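Local coordinates for odorant binding protein (AGAP010409-PA) (Anopheles gambiae, PDB 3L4L) that probably binds small odorant molecules, as other members of the PBP/GOBP family do, and here holds benzaldehyde in its helical interior, at residues V37-V42 against R99-F104; A83-K88 against F104-E109. All blocks are in the same frame, centred on the assembly; numbering follows the deposited sequence.

Contact 1 (V37-V42 against R99-F104). With HBX (benzaldehyde), chain B.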
loop_
_atom_site.group_PDB
_atom_site.type_symbol
_atom_site.label_atom_id
_atom_site.label_comp_id
_atom_site.label_asym_id
_atom_site.label_seq_id
_atom_site.Cartn_x
_atom_site.Cartn_y
_atom_site.Cartn_z
ATOM N N VAL A 37 14.101 0.645 2.799
ATOM C CA VAL A 37 13.957 -0.483 1.883
ATOM C C VAL A 37 12.497 -0.910 1.846
ATOM O O VAL A 37 11.902 -1.059 0.780
ATOM C CB VAL A 37 14.870 -1.661 2.269
ATOM C CG1 VAL A 37 14.597 -2.877 1.392
ATOM C CG2 VAL A 37 16.337 -1.239 2.163
ATOM N N THR A 38 11.904 -1.075 3.018
ATOM C CA THR A 38 10.499 -1.449 3.088
ATOM C C THR A 38 9.623 -0.403 2.416
ATOM O O THR A 38 8.674 -0.749 1.718
ATOM C CB THR A 38 10.049 -1.680 4.549
ATOM O OG1 THR A 38 10.765 -2.801 5.085
ATOM C CG2 THR A 38 8.549 -1.960 4.619
ATOM N N HIS A 39 9.934 0.878 2.607
ATOM C CA HIS A 39 9.149 1.918 1.935
ATOM C C HIS A 39 9.019 1.620 0.445
ATOM O O HIS A 39 7.923 1.671 -0.128
ATOM C CB HIS A 39 9.780 3.306 2.100
ATOM C CG HIS A 39 9.770 3.819 3.505
ATOM N ND1 HIS A 39 10.475 4.940 3.888
ATOM C CD2 HIS A 39 9.143 3.371 4.618
ATOM C CE1 HIS A 39 10.284 5.160 5.176
ATOM N NE2 HIS A 39 9.479 4.222 5.643
ATOM N N CYS A 40 10.150 1.342 -0.192
ATOM C CA CYS A 40 10.163 1.059 -1.624
ATOM C C CYS A 40 9.518 -0.278 -1.953
ATOM O O CYS A 40 8.910 -0.443 -3.011
ATOM C CB CYS A 40 11.584 1.116 -2.181
ATOM S SG CYS A 40 12.227 2.773 -2.162
ATOM N N PHE A 41 9.654 -1.234 -1.052
ATOM C CA PHE A 41 9.022 -2.528 -1.259
ATOM C C PHE A 41 7.497 -2.358 -1.265
ATOM O O PHE A 41 6.798 -2.883 -2.136
ATOM C CB PHE A 41 9.459 -3.501 -0.165
ATOM C CG PHE A 41 8.833 -4.867 -0.280
ATOM C CD1 PHE A 41 9.339 -5.798 -1.171
ATOM C CD2 PHE A 41 7.756 -5.220 0.514
ATOM C CE1 PHE A 41 8.772 -7.060 -1.271
ATOM C CE2 PHE A 41 7.176 -6.474 0.419
ATOM C CZ PHE A 41 7.684 -7.398 -0.471
ATOM N N VAL A 42 6.989 -1.608 -0.292
ATOM C CA VAL A 42 5.559 -1.346 -0.215
ATOM C C VAL A 42 5.057 -0.636 -1.472
ATOM O O VAL A 42 4.020 -0.999 -2.022
ATOM C CB VAL A 42 5.216 -0.541 1.025
ATOM C CG1 VAL A 42 3.810 0.050 0.905
ATOM C CG2 VAL A 42 5.365 -1.425 2.259
ATOM N N ARG A 99 6.342 8.396 0.092
ATOM C CA ARG A 99 4.973 8.802 -0.211
ATOM C C ARG A 99 4.056 7.587 -0.231
ATOM O O ARG A 99 2.970 7.612 0.349
ATOM C CB ARG A 99 4.901 9.532 -1.555
ATOM C CG ARG A 99 3.519 10.085 -1.895
ATOM C CD ARG A 99 3.438 10.577 -3.349
ATOM N NE ARG A 99 4.448 11.594 -3.615
ATOM C CZ ARG A 99 4.772 12.026 -4.830
ATOM N NH1 ARG A 99 4.169 11.523 -5.892
ATOM N NH2 ARG A 99 5.706 12.956 -4.982
ATOM N N ALA A 100 4.499 6.522 -0.897
ATOM C CA ALA A 100 3.691 5.312 -1.008
ATOM C C ALA A 100 3.485 4.689 0.365
ATOM O O ALA A 100 2.381 4.281 0.718
ATOM C CB ALA A 100 4.343 4.314 -1.961
ATOM N N TYR A 101 4.553 4.620 1.150
ATOM C CA TYR A 101 4.456 4.035 2.484
ATOM C C TYR A 101 3.530 4.848 3.388
ATOM O O TYR A 101 2.731 4.298 4.150
ATOM C CB TYR A 101 5.845 3.925 3.102
ATOM C CG TYR A 101 5.886 3.201 4.417
ATOM C CD1 TYR A 101 5.904 3.905 5.616
ATOM C CD2 TYR A 101 5.927 1.811 4.466
ATOM C CE1 TYR A 101 5.962 3.248 6.822
ATOM C CE2 TYR A 101 5.985 1.143 5.669
ATOM C CZ TYR A 101 6.001 1.871 6.848
ATOM O OH TYR A 101 6.055 1.218 8.059
ATOM N N SER A 102 3.622 6.167 3.288
ATOM C CA SER A 102 2.742 7.031 4.054
ATOM C C SER A 102 1.273 6.794 3.687
ATOM O O SER A 102 0.410 6.728 4.565
ATOM C CB SER A 102 3.136 8.501 3.876
ATOM O OG SER A 102 2.237 9.344 4.573
ATOM N N ALA A 103 0.994 6.631 2.397
ATOM C CA ALA A 103 -0.375 6.380 1.941
ATOM C C ALA A 103 -0.853 5.024 2.451
ATOM O O ALA A 103 -2.000 4.871 2.870
ATOM C CB ALA A 103 -0.449 6.427 0.418
ATOM N N PHE A 104 0.042 4.044 2.402
ATOM C CA PHE A 104 -0.253 2.706 2.888
ATOM C C PHE A 104 -0.644 2.720 4.364
ATOM O O PHE A 104 -1.451 1.907 4.803
ATOM C CB PHE A 104 0.949 1.781 2.689
ATOM C CG PHE A 104 0.772 0.429 3.329
ATOM C CD1 PHE A 104 1.464 0.096 4.483
ATOM C CD2 PHE A 104 -0.109 -0.498 2.787
ATOM C CE1 PHE A 104 1.288 -1.144 5.088
ATOM C CE2 PHE A 104 -0.290 -1.743 3.382
ATOM C CZ PHE A 104 0.408 -2.065 4.536
HETATM C "C1'" HBX B . 1.488 1.995 -1.457
HETATM O "O1'" HBX B . 2.253 1.365 -2.172
HETATM C C1 HBX B . 0.194 1.380 -1.110
HETATM C C2 HBX B . -0.870 2.168 -0.676
HETATM C C3 HBX B . -2.083 1.564 -0.371
HETATM C C4 HBX B . -2.223 0.191 -0.504
HETATM C C5 HBX B . -1.162 -0.595 -0.939
HETATM C C6 HBX B . 0.051 0.003 -1.243
#
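His39 and Tyr101 mark the closest backbone approach between the helical segments 37-42 and 99-104, with their CA atoms 5.2 Å apart. The two segment axes pass within 8.1 Å of each other and cross at 74°. Each segment lies inside a longer helix, 36-48 and 96-105.

His39 CD2 lies over one face of the Tyr101 ring. It is 3.3 Å from Tyr101 CG and shifted toward the rim of the ring. The ring planes are turned 40° from each other, an oblique meeting that is neither a parallel stack nor a T-shape. Both polar ends are held outside the pair: His39 NE2 by Asp34 and Tyr101 OH by the carbonyl of Phe32. These bonds probably help to hold the rings in this tilt.

Segment 37-42 also carries Cys40, whose disulfide to Cys97 ties the same two helices together nearer the start of helix 96-105. The CB of Cys40 points away from segment 99-104. This is one of three disulfides in this PBP/GOBP helical fold.

Val42 fills the other end of the contact and uses both methyls. Its CG2 meets the edge of the Tyr101 ring, 4.0 Å from Tyr101 CD2. Its CG1, anti to the backbone N (chi1 164°), reaches Phe104 CB at 3.8 Å. The side chains of Val42 and Phe104 cross at about a right angle.

At this end Val42, Ala100 and Phe104 line the pocket of the bound benzaldehyde. The aldehyde carbon C1' lies 3.3 Å from Ala100 O, and the aldehyde oxygen O1' is 3.6 Å from Ala100 CB. Benzaldehyde C4 comes to the edge of the Phe104 ring, 4.0 Å from Phe104 CD2.

Contact 2 (A83-K88 against F104-E109). With HBX (benzaldehyde), chain B.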
loop_
_atom_site.group_PDB
_atom_site.type_symbol
_atom_site.label_atom_id
_atom_site.label_comp_id
_atom_site.label_asym_id
_atom_site.label_seq_id
_atom_site.Cartn_x
_atom_site.Cartn_y
_atom_site.Cartn_z
ATOM N N ALA A 83 -10.103 11.002 3.361
ATOM C CA ALA A 83 -9.708 11.969 4.390
ATOM C C ALA A 83 -8.348 11.659 5.026
ATOM O O ALA A 83 -7.508 12.548 5.207
ATOM C CB ALA A 83 -10.792 12.062 5.477
ATOM N N CYS A 84 -8.137 10.406 5.389
ATOM C CA CYS A 84 -6.848 10.020 5.936
ATOM C C CYS A 84 -5.730 10.390 4.953
ATOM O O CYS A 84 -4.724 10.993 5.328
ATOM C CB CYS A 84 -6.825 8.527 6.242
ATOM S SG CYS A 84 -5.257 7.937 6.894
ATOM N N LEU A 85 -5.922 10.036 3.687
ATOM C CA LEU A 85 -4.922 10.291 2.663
ATOM C C LEU A 85 -4.715 11.778 2.391
ATOM O O LEU A 85 -3.593 12.229 2.201
ATOM C CB LEU A 85 -5.285 9.537 1.375
ATOM C CG LEU A 85 -5.198 8.015 1.520
ATOM C CD1 LEU A 85 -5.957 7.297 0.393
ATOM C CD2 LEU A 85 -3.743 7.561 1.556
ATOM N N GLU A 86 -5.793 12.548 2.376
ATOM C CA GLU A 86 -5.644 13.980 2.180
ATOM C C GLU A 86 -4.817 14.567 3.309
ATOM O O GLU A 86 -4.010 15.462 3.084
ATOM C CB GLU A 86 -7.006 14.676 2.071
ATOM C CG GLU A 86 -7.724 14.385 0.758
ATOM C CD GLU A 86 -9.175 14.844 0.746
ATOM O OE1 GLU A 86 -9.521 15.757 1.527
ATOM O OE2 GLU A 86 -9.965 14.289 -0.053
ATOM N N ALA A 87 -4.993 14.024 4.512
ATOM C CA ALA A 87 -4.284 14.497 5.704
ATOM C C ALA A 87 -2.785 14.167 5.679
ATOM O O ALA A 87 -2.017 14.705 6.474
ATOM C CB ALA A 87 -4.913 13.921 6.956
ATOM N N LYS A 88 -2.372 13.277 4.782
ATOM C CA LYS A 88 -0.955 12.927 4.669
ATOM C C LYS A 88 -0.195 13.840 3.715
ATOM O O LYS A 88 1.028 13.761 3.625
ATOM C CB LYS A 88 -0.789 11.483 4.217
ATOM C CG LYS A 88 -1.674 10.536 4.958
ATOM C CD LYS A 88 -0.950 9.285 5.301
ATOM C CE LYS A 88 -0.399 9.359 6.698
ATOM N NZ LYS A 88 -0.376 7.984 7.227
ATOM N N PHE A 104 0.042 4.044 2.402
ATOM C CA PHE A 104 -0.253 2.706 2.888
ATOM C C PHE A 104 -0.644 2.720 4.364
ATOM O O PHE A 104 -1.451 1.907 4.803
ATOM C CB PHE A 104 0.949 1.781 2.689
ATOM C CG PHE A 104 0.772 0.429 3.329
ATOM C CD1 PHE A 104 1.464 0.096 4.483
ATOM C CD2 PHE A 104 -0.109 -0.498 2.787
ATOM C CE1 PHE A 104 1.288 -1.144 5.088
ATOM C CE2 PHE A 104 -0.290 -1.743 3.382
ATOM C CZ PHE A 104 0.408 -2.065 4.536
ATOM N N GLN A 105 -0.063 3.634 5.130
ATOM C CA GLN A 105 -0.351 3.684 6.562
ATOM C C GLN A 105 -1.837 3.931 6.830
ATOM O O GLN A 105 -2.362 3.543 7.875
ATOM C CB GLN A 105 0.561 4.686 7.277
ATOM C CG GLN A 105 2.039 4.270 7.238
ATOM C CD GLN A 105 2.283 2.905 7.864
ATOM O OE1 GLN A 105 3.102 2.119 7.379
ATOM N NE2 GLN A 105 1.565 2.613 8.940
ATOM N N CYS A 106 -2.515 4.573 5.884
ATOM C CA CYS A 106 -3.955 4.815 6.022
ATOM C C CYS A 106 -4.767 3.518 5.941
ATOM O O CYS A 106 -5.858 3.436 6.497
ATOM C CB CYS A 106 -4.459 5.803 4.956
ATOM S SG CYS A 106 -4.085 7.560 5.276
ATOM N N LEU A 107 -4.232 2.516 5.241
ATOM C CA LEU A 107 -4.933 1.250 5.026
ATOM C C LEU A 107 -4.424 0.134 5.933
ATOM O O LEU A 107 -5.056 -0.916 6.057
ATOM C CB LEU A 107 -4.794 0.804 3.566
ATOM C CG LEU A 107 -5.669 1.453 2.489
ATOM C CD1 LEU A 107 -7.100 0.956 2.599
ATOM C CD2 LEU A 107 -5.618 2.964 2.566
ATOM N N ARG A 108 -3.279 0.353 6.567
ATOM C CA ARG A 108 -2.655 -0.709 7.355
ATOM C C ARG A 108 -3.631 -1.401 8.318
ATOM O O ARG A 108 -3.649 -2.628 8.394
ATOM C CB ARG A 108 -1.404 -0.205 8.091
ATOM C CG ARG A 108 -0.514 -1.332 8.620
ATOM C CD ARG A 108 0.717 -0.799 9.335
ATOM N NE ARG A 108 0.364 0.213 10.328
ATOM C CZ ARG A 108 -0.063 -0.058 11.557
ATOM N NH1 ARG A 108 -0.367 0.934 12.387
ATOM N NH2 ARG A 108 -0.186 -1.318 11.959
ATOM N N GLU A 109 -4.460 -0.641 9.029
ATOM C CA GLU A 109 -5.362 -1.267 9.998
ATOM C C GLU A 109 -6.404 -2.148 9.328
ATOM O O GLU A 109 -6.720 -3.226 9.826
ATOM C CB GLU A 109 -6.079 -0.245 10.876
ATOM C CG GLU A 109 -5.194 0.836 11.443
ATOM C CD GLU A 109 -5.150 2.040 10.537
ATOM O OE1 GLU A 109 -5.998 2.932 10.730
ATOM O OE2 GLU A 109 -4.297 2.078 9.619
HETATM C "C1'" HBX B . 1.488 1.995 -1.457
HETATM O "O1'" HBX B . 2.253 1.365 -2.172
HETATM C C1 HBX B . 0.194 1.380 -1.110
HETATM C C2 HBX B . -0.870 2.168 -0.676
HETATM C C3 HBX B . -2.083 1.564 -0.371
HETATM C C4 HBX B . -2.223 0.191 -0.504
HETATM C C5 HBX B . -1.162 -0.595 -0.939
HETATM C C6 HBX B . 0.051 0.003 -1.243
#
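Cys84 and Cys106 are joined by a disulfide, SG to SG 2.0 Å, and it is the centre of this contact. Their CA atoms are 6.0 Å apart, the nearest pair between segments 83-88 and 104-109. The bridge has a chi3 of -91°, close to the relaxed value for a disulfide. The two half-cystines reach it differently. In Cys84 the sulfur is anti to the backbone N (chi1 179°), whereas in Cys106 it is anti to the carbonyl carbon (chi1 -77°).

The tight part lies around the Cys106 sulfur. Leu85 comes in from one flank, with its CD2 3.7 Å from Cys106 SG. The aliphatic stem of Lys88 also lies on this sulfur, Lys88 CD at 3.6 Å from Cys106 SG. Cys106 and Leu85 are both buried. Leu85 is further packed by Leu90 and, in this construct, by Ser135 and His136 of the C-terminal Strep-tag.

The looser side is where Lys88 and Gln105 meet. Both are partly exposed, and their side chains cross at an angle. The Lys88 chain is bent at chi2 and chi3, which carries its ammonium end past the sulfur to within 3.4 Å of Gln105 CB. That is a contact with carbon. Lys88 NZ hydrogen-bonds to the carbonyl O of Ser102.

The bridge joins helix 75-86, near its C-terminal end, to the chain between helices 96-105 and 108-115 of this odorant-binding protein fold. The remaining contacts are mostly of carbon on sulfur, with the Leu85 backbone N and Lys88 NZ also close. The S-S bond therefore probably sets the spacing of the segments, and Lys88 adds its hydrogen bond to Ser102, about one turn before Cys106 in helix 96-105.

The two contacts have centres 12 Å apart and both use helix 96-105. Contact 1 packs helix 36-48 against this helix. Contact 2 fastens helix 75-86 to the chain at its C-terminal end. Phe104 belongs to both. Along the chain the order is 37-42, 83-88, 99-104 and 104-109, so the segments of the two contacts alternate. The contacts join directly where Lys88 meets Ser102, and Leu85 CD2 packs on Ala103 O. Both touch the benzaldehyde, contact 2 through the shared Phe104. Disulfides secure helix 96-105 near its start, at Cys97, and just after its end, at Cys106, while the helix lines the ligand pocket.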